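Local coordinates for protein alpha-1,2-Mannosidase (Trichoderma reesei, PDB 1HCU) that probably trims alpha-1,2-linked mannose residues from N-linked high-mannose glycans as a calcium-dependent glycoside hydrolase of family 47, at residues 21-26 / 66-71; 13-18 / 463-468. One frame throughout, in Å; residues are numbered along the deposited sequence.

Overall arrangement
Both contacts are made by helix 13-33, and their centres lie about 12 Å apart, on the same side of the chain's centre. Contact 2 uses the first turns of the helix, residues 13-18, against 463-468 at the end of helix 451-465; contact 1 uses the next turns, 21-26, against 66-71, where helix 56-67 ends and turns toward helix 71-80. Along the chain the order is 13-18, 21-26, 66-71, 463-468, which places contact 1, with 39 residues between its segments, between the two ends of contact 2, with 444. In the helical barrel of family 47, contact 2 thus brings the start of the chain back to its last helix, whereas contact 1 joins two helices of the N-terminal part.

Contact 1: 21-26 / 66-71; sequences AAFQTS and ILMGDA
One face of the Phe23 ring carries the sulfur of Met68, a Met-aromatic contact in which SD sits 4.1 Å from the ring centroid and is displaced toward the rim, nearest CG at 3.7 Å. The methyl CE of Met68 runs on to Phe23 CB, 3.8 Å away. Asp70 comes at the ring obliquely, its OD2 3.8 Å from Phe23 CD1, with carboxylate and ring planes 42° apart. Phe23 holds CG anti to its own backbone N (chi1 180°), which carries the ring across to 66-71, while the extended Met68 chain reaches back the other way. These partners lie on a helix-terminating turn: Gly69, with positive phi, closes helix 56-67 in a Schellman motif, and Asp70 stands at the N-cap position of helix 71-80 without capping it through its side chain. Replacing Phe23 by an alanine is likely to take the ring face from under the Met68 sulfur and open a gap beside the Asp70 carboxylate. A water bridges the side chains of Gln24 and Asp70, donating to Asp70 OD2 at 2.7 Å and accepting a weak bond from Gln24 NE2. Phe454 of helix 451-465 packs edge-to-face with Phe23, and Lys20 NZ hydrogen-bonds to Met68 O.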
ATOM      1  N   ALA A  21     -17.214  12.383   4.944  1.00 16.77           N
ATOM      2  CA  ALA A  21     -17.423  12.954   6.273  1.00 15.79           C
ATOM      3  C   ALA A  21     -16.362  12.456   7.266  1.00 14.67           C
ATOM      4  O   ALA A  21     -15.899  13.221   8.117  1.00 17.28           O
ATOM      5  CB  ALA A  21     -18.834  12.610   6.779  1.00 17.40           C
ATOM      6  N   ALA A  22     -15.986  11.181   7.167  1.00 11.26           N
ATOM      7  CA  ALA A  22     -14.956  10.621   8.049  1.00 10.41           C
ATOM      8  C   ALA A  22     -13.606  11.269   7.751  1.00 11.51           C
ATOM      9  O   ALA A  22     -12.794  11.494   8.658  1.00 11.66           O
ATOM     10  CB  ALA A  22     -14.854   9.108   7.869  1.00  8.02           C
ATOM     11  N   PHE A  23     -13.368  11.569   6.478  1.00 10.74           N
ATOM     12  CA  PHE A  23     -12.124  12.214   6.082  1.00 11.90           C
ATOM     13  C   PHE A  23     -12.110  13.644   6.635  1.00 12.67           C
ATOM     14  O   PHE A  23     -11.108  14.082   7.203  1.00 12.15           O
ATOM     15  CB  PHE A  23     -11.989  12.210   4.548  1.00 13.50           C
ATOM     16  CG  PHE A  23     -10.729  12.865   4.041  1.00 14.89           C
ATOM     17  CD1 PHE A  23     -10.655  14.251   3.902  1.00 13.50           C
ATOM     18  CD2 PHE A  23      -9.610  12.099   3.720  1.00 14.15           C
ATOM     19  CE1 PHE A  23      -9.489  14.866   3.454  1.00 15.67           C
ATOM     20  CE2 PHE A  23      -8.430  12.706   3.269  1.00 18.07           C
ATOM     21  CZ  PHE A  23      -8.371  14.095   3.135  1.00 16.02           C
ATOM     22  N   GLN A  24     -13.229  14.353   6.486  1.00 13.43           N
ATOM     23  CA  GLN A  24     -13.350  15.729   6.973  1.00 14.73           C
ATOM     24  C   GLN A  24     -13.003  15.823   8.466  1.00 15.56           C
ATOM     25  O   GLN A  24     -12.198  16.664   8.882  1.00 14.00           O
ATOM     26  CB  GLN A  24     -14.782  16.241   6.743  1.00 16.86           C
ATOM     27  CG  GLN A  24     -14.992  17.711   7.108  1.00 18.43           C
ATOM     28  CD  GLN A  24     -14.319  18.657   6.134  1.00 18.03           C
ATOM     29  OE1 GLN A  24     -13.771  19.679   6.531  1.00 23.64           O
ATOM     30  NE2 GLN A  24     -14.364  18.325   4.854  1.00 17.73           N
ATOM     31  N   THR A  25     -13.615  14.944   9.257  1.00 15.98           N
ATOM     32  CA  THR A  25     -13.390  14.887  10.698  1.00 15.00           C
ATOM     33  C   THR A  25     -11.899  14.651  11.001  1.00 16.26           C
ATOM     34  O   THR A  25     -11.266  15.406  11.756  1.00 14.51           O
ATOM     35  CB  THR A  25     -14.242  13.755  11.313  1.00 14.92           C
ATOM     36  OG1 THR A  25     -15.629  14.024  11.065  1.00 14.35           O
ATOM     37  CG2 THR A  25     -14.007  13.640  12.802  1.00 13.74           C
ATOM     38  N   SER A  26     -11.348  13.601  10.397  1.00 15.58           N
ATOM     39  CA  SER A  26      -9.943  13.246  10.562  1.00 15.25           C
ATOM     40  C   SER A  26      -9.037  14.441  10.224  1.00 15.95           C
ATOM     41  O   SER A  26      -8.083  14.734  10.950  1.00 14.27           O
ATOM     42  CB  SER A  26      -9.608  12.056   9.657  1.00 13.71           C
ATOM     43  OG  SER A  26     -10.496  10.975   9.907  1.00 16.55           O
ATOM     44  N   ILE A  66      -8.228  15.909  -3.074  1.00 12.87           N
ATOM     45  CA  ILE A  66      -8.481  16.375  -4.434  1.00 12.93           C
ATOM     46  C   ILE A  66      -9.610  15.575  -5.084  1.00 12.28           C
ATOM     47  O   ILE A  66     -10.508  16.149  -5.687  1.00 13.39           O
ATOM     48  CB  ILE A  66      -7.210  16.251  -5.312  1.00 12.17           C
ATOM     49  CG1 ILE A  66      -6.173  17.279  -4.876  1.00 10.87           C
ATOM     50  CG2 ILE A  66      -7.561  16.457  -6.777  1.00 10.65           C
ATOM     51  CD1 ILE A  66      -4.840  17.108  -5.556  1.00 10.69           C
ATOM     52  N   LEU A  67      -9.563  14.252  -4.948  1.00 12.60           N
ATOM     53  CA  LEU A  67     -10.581  13.376  -5.542  1.00 13.14           C
ATOM     54  C   LEU A  67     -11.955  13.557  -4.901  1.00 13.47           C
ATOM     55  O   LEU A  67     -12.976  13.227  -5.506  1.00 13.23           O
ATOM     56  CB  LEU A  67     -10.151  11.907  -5.421  1.00 10.22           C
ATOM     57  CG  LEU A  67      -8.804  11.532  -6.047  1.00 11.77           C
ATOM     58  CD1 LEU A  67      -8.494  10.067  -5.768  1.00 11.61           C
ATOM     59  CD2 LEU A  67      -8.845  11.788  -7.546  1.00 11.55           C
ATOM     60  N   MET A  68     -11.972  14.072  -3.675  1.00 13.86           N
ATOM     61  CA  MET A  68     -13.216  14.294  -2.955  1.00 16.27           C
ATOM     62  C   MET A  68     -13.786  15.681  -3.223  1.00 17.81           C
ATOM     63  O   MET A  68     -14.893  15.995  -2.796  1.00 19.55           O
ATOM     64  CB  MET A  68     -12.999  14.120  -1.450  1.00 16.32           C
ATOM     65  CG  MET A  68     -12.724  12.688  -1.023  1.00 15.76           C
ATOM     66  SD  MET A  68     -12.303  12.579   0.726  1.00 14.36           S
ATOM     67  CE  MET A  68     -12.733  10.871   1.092  1.00 11.90           C
ATOM     68  N   GLY A  69     -13.032  16.517  -3.923  1.00 19.46           N
ATOM     69  CA  GLY A  69     -13.518  17.855  -4.214  1.00 20.97           C
ATOM     70  C   GLY A  69     -13.405  18.804  -3.030  1.00 22.08           C
ATOM     71  O   GLY A  69     -14.151  19.779  -2.940  1.00 21.89           O
ATOM     72  N   ASP A  70     -12.471  18.525  -2.121  1.00 22.17           N
ATOM     73  CA  ASP A  70     -12.268  19.371  -0.951  1.00 21.27           C
ATOM     74  C   ASP A  70     -11.322  20.521  -1.242  1.00 21.19           C
ATOM     75  O   ASP A  70     -10.181  20.548  -0.774  1.00 19.02           O
ATOM     76  CB  ASP A  70     -11.732  18.546   0.211  1.00 21.13           C
ATOM     77  CG  ASP A  70     -12.694  17.470   0.634  1.00 22.32           C
ATOM     78  OD1 ASP A  70     -13.882  17.565   0.248  1.00 24.24           O
ATOM     79  OD2 ASP A  70     -12.277  16.540   1.352  1.00 22.29           O
ATOM     80  N   ALA A  71     -11.822  21.482  -2.008  1.00 21.52           N
ATOM     81  CA  ALA A  71     -11.046  22.647  -2.393  1.00 22.31           C
ATOM     82  C   ALA A  71     -10.285  23.283  -1.224  1.00 22.76           C
ATOM     83  O   ALA A  71      -9.067  23.437  -1.293  1.00 23.75           O
ATOM     84  CB  ALA A  71     -11.960  23.676  -3.063  1.00 20.76           C
TER
HETATM   85  O   HOH W   1     -14.058  15.549   3.094  1.00 18.84           O

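Contact 2: 13-18 / 463-468; sequences PTRAAA and LIFAEE
Arg15 lays its aliphatic part over one face of the Phe465 ring. Its CB comes first, over the near side of the ring, 3.5 Å from Phe465 CG and almost as close to CD1. CG then stands nearly above the centre, 3.5 Å from the centroid and only 10° off the ring normal, a CH-pi contact with the carbon poised squarely over the pi cloud. Further out the chain bends at chi2 and chi3, and NE passes Phe465 CE1 at 3.8 Å. The guanidinium is thus carried beyond the rim instead of stacking: its plane is turned 80° from the ring, and CE1 lies at its edge. At the tip, NH1 forms a salt bridge with Asp412, and the group also makes a cation-pi contact with Trp415; both of these residues belong to helix 408-425.

The opposite face of Phe465 is taken by CG2 of its sequence neighbour Ile464, 3.6 Å above the plane and also over the centre, so the ring is held between aliphatic carbons on both faces. Beside it, the small Ala16 lets the backbones come close, with the CA atoms of Ala16 and Phe465 5.0 Å apart. Phe465 CB rests 3.6 Å from Ala16 N and 3.9 Å from Ala16 CB, while Ala466 N lies a little farther from the same methyl.

No hydrogen bond joins the two segments, but Asn12, just ahead of helix 13-33, links them: its side-chain OD1 accepts from Arg15 N, and its backbone hydrogen-bonds with that of Phe465. The contact therefore packs the opening turn of helix 13-33 on the last turn of helix 451-465, with helix 408-425 meeting both through Asp412 and Trp415 on one and Gln411 on the other.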
ATOM      1  N   PRO A  13     -24.272   7.827  -3.563  1.00 28.46           N
ATOM      2  CA  PRO A  13     -24.035   9.143  -2.969  1.00 27.85           C
ATOM      3  C   PRO A  13     -24.045   9.143  -1.444  1.00 26.24           C
ATOM      4  O   PRO A  13     -23.179   9.752  -0.816  1.00 26.67           O
ATOM      5  CB  PRO A  13     -25.153   9.998  -3.570  1.00 28.46           C
ATOM      6  CG  PRO A  13     -26.254   9.001  -3.793  1.00 30.24           C
ATOM      7  CD  PRO A  13     -25.499   7.829  -4.376  1.00 28.59           C
ATOM      8  N   THR A  14     -25.012   8.455  -0.849  1.00 24.19           N
ATOM      9  CA  THR A  14     -25.107   8.412   0.608  1.00 23.54           C
ATOM     10  C   THR A  14     -23.859   7.797   1.240  1.00 21.59           C
ATOM     11  O   THR A  14     -23.310   8.321   2.206  1.00 20.43           O
ATOM     12  CB  THR A  14     -26.353   7.626   1.053  1.00 24.56           C
ATOM     13  OG1 THR A  14     -27.531   8.340   0.644  1.00 26.31           O
ATOM     14  CG2 THR A  14     -26.369   7.450   2.564  1.00 23.66           C
ATOM     15  N   ARG A  15     -23.415   6.684   0.673  1.00 21.16           N
ATOM     16  CA  ARG A  15     -22.236   5.977   1.156  1.00 19.62           C
ATOM     17  C   ARG A  15     -20.957   6.817   0.982  1.00 18.39           C
ATOM     18  O   ARG A  15     -20.173   6.972   1.918  1.00 15.95           O
ATOM     19  CB  ARG A  15     -22.111   4.652   0.399  1.00 21.30           C
ATOM     20  CG  ARG A  15     -22.177   3.424   1.282  1.00 23.91           C
ATOM     21  CD  ARG A  15     -23.542   2.755   1.326  1.00 24.32           C
ATOM     22  NE  ARG A  15     -23.436   1.406   0.785  1.00 27.83           N
ATOM     23  CZ  ARG A  15     -24.243   0.397   1.089  1.00 30.33           C
ATOM     24  NH1 ARG A  15     -24.045  -0.791   0.532  1.00 30.64           N
ATOM     25  NH2 ARG A  15     -25.236   0.564   1.952  1.00 32.30           N
ATOM     26  N   ALA A  16     -20.762   7.369  -0.213  1.00 16.41           N
ATOM     27  CA  ALA A  16     -19.589   8.191  -0.504  1.00 16.76           C
ATOM     28  C   ALA A  16     -19.512   9.394   0.430  1.00 16.56           C
ATOM     29  O   ALA A  16     -18.428   9.767   0.884  1.00 16.39           O
ATOM     30  CB  ALA A  16     -19.622   8.661  -1.969  1.00 13.33           C
ATOM     31  N   ALA A  17     -20.663  10.000   0.712  1.00 16.17           N
ATOM     32  CA  ALA A  17     -20.724  11.155   1.597  1.00 15.59           C
ATOM     33  C   ALA A  17     -20.231  10.781   2.991  1.00 16.03           C
ATOM     34  O   ALA A  17     -19.516  11.564   3.625  1.00 16.99           O
ATOM     35  CB  ALA A  17     -22.162  11.699   1.669  1.00 13.91           C
ATOM     36  N   ALA A  18     -20.601   9.589   3.466  1.00 13.60           N
ATOM     37  CA  ALA A  18     -20.167   9.146   4.790  1.00 13.73           C
ATOM     38  C   ALA A  18     -18.640   9.063   4.877  1.00 13.86           C
ATOM     39  O   ALA A  18     -18.038   9.517   5.859  1.00 14.21           O
ATOM     40  CB  ALA A  18     -20.787   7.796   5.130  1.00 13.72           C
ATOM     41  N   LEU A 463     -13.793   5.851  -3.347  1.00 12.70           N
ATOM     42  CA  LEU A 463     -13.844   5.526  -4.767  1.00 12.46           C
ATOM     43  C   LEU A 463     -14.784   4.386  -5.120  1.00 12.22           C
ATOM     44  O   LEU A 463     -15.334   4.347  -6.223  1.00 11.40           O
ATOM     45  CB  LEU A 463     -12.433   5.211  -5.289  1.00 13.33           C
ATOM     46  CG  LEU A 463     -11.468   6.407  -5.286  1.00 13.78           C
ATOM     47  CD1 LEU A 463     -10.065   5.962  -5.718  1.00  9.87           C
ATOM     48  CD2 LEU A 463     -12.010   7.487  -6.221  1.00 10.57           C
ATOM     49  N   ILE A 464     -14.984   3.456  -4.196  1.00 11.97           N
ATOM     50  CA  ILE A 464     -15.872   2.349  -4.490  1.00 13.60           C
ATOM     51  C   ILE A 464     -17.353   2.791  -4.497  1.00 15.41           C
ATOM     52  O   ILE A 464     -18.197   2.123  -5.100  1.00 15.37           O
ATOM     53  CB  ILE A 464     -15.622   1.172  -3.508  1.00 13.17           C
ATOM     54  CG1 ILE A 464     -16.203  -0.114  -4.100  1.00 15.19           C
ATOM     55  CG2 ILE A 464     -16.194   1.483  -2.142  1.00 15.38           C
ATOM     56  CD1 ILE A 464     -15.813  -1.370  -3.344  1.00 15.56           C
ATOM     57  N   PHE A 465     -17.654   3.929  -3.864  1.00 14.79           N
ATOM     58  CA  PHE A 465     -19.026   4.462  -3.820  1.00 15.93           C
ATOM     59  C   PHE A 465     -19.163   5.722  -4.702  1.00 18.22           C
ATOM     60  O   PHE A 465     -20.270   6.141  -5.044  1.00 17.87           O
ATOM     61  CB  PHE A 465     -19.424   4.825  -2.373  1.00 11.23           C
ATOM     62  CG  PHE A 465     -19.299   3.681  -1.381  1.00  9.23           C
ATOM     63  CD1 PHE A 465     -20.004   2.488  -1.571  1.00  6.42           C
ATOM     64  CD2 PHE A 465     -18.486   3.804  -0.251  1.00  4.24           C
ATOM     65  CE1 PHE A 465     -19.902   1.445  -0.653  1.00  6.54           C
ATOM     66  CE2 PHE A 465     -18.375   2.763   0.672  1.00  6.02           C
ATOM     67  CZ  PHE A 465     -19.086   1.578   0.473  1.00  4.85           C
ATOM     68  N   ALA A 466     -18.024   6.306  -5.069  1.00 20.07           N
ATOM     69  CA  ALA A 466     -17.970   7.529  -5.871  1.00 21.67           C
ATOM     70  C   ALA A 466     -18.357   7.412  -7.342  1.00 23.18           C
ATOM     71  O   ALA A 466     -18.563   6.320  -7.868  1.00 23.89           O
ATOM     72  CB  ALA A 466     -16.569   8.149  -5.769  1.00 19.73           C
ATOM     73  N   GLU A 467     -18.435   8.572  -7.989  1.00 25.00           N
ATOM     74  CA  GLU A 467     -18.788   8.680  -9.399  1.00 28.30           C
ATOM     75  C   GLU A 467     -17.579   8.329 -10.261  1.00 28.18           C
ATOM     76  O   GLU A 467     -16.440   8.370  -9.798  1.00 27.58           O
ATOM     77  CB  GLU A 467     -19.231  10.114  -9.718  1.00 32.10           C
ATOM     78  CG  GLU A 467     -20.359  10.659  -8.842  1.00 38.49           C
ATOM     79  CD  GLU A 467     -21.726  10.087  -9.199  1.00 42.44           C
ATOM     80  OE1 GLU A 467     -22.116  10.163 -10.392  1.00 45.11           O
ATOM     81  OE2 GLU A 467     -22.413   9.569  -8.289  1.00 43.14           O
ATOM     82  N   GLU A 468     -17.830   8.001 -11.523  1.00 28.11           N
ATOM     83  CA  GLU A 468     -16.757   7.653 -12.448  1.00 28.64           C
ATOM     84  C   GLU A 468     -15.760   8.789 -12.683  1.00 27.53           C
ATOM     85  O   GLU A 468     -16.105   9.962 -12.573  1.00 28.70           O
ATOM     86  CB  GLU A 468     -17.341   7.230 -13.797  1.00 28.61           C
ATOM     87  CG  GLU A 468     -17.821   5.801 -13.857  1.00 31.50           C
ATOM     88  CD  GLU A 468     -16.725   4.809 -13.484  1.00 34.02           C
ATOM     89  OE1 GLU A 468     -15.568   4.982 -13.944  1.00 31.24           O
ATOM     90  OE2 GLU A 468     -17.028   3.854 -12.735  1.00 34.04           O
TER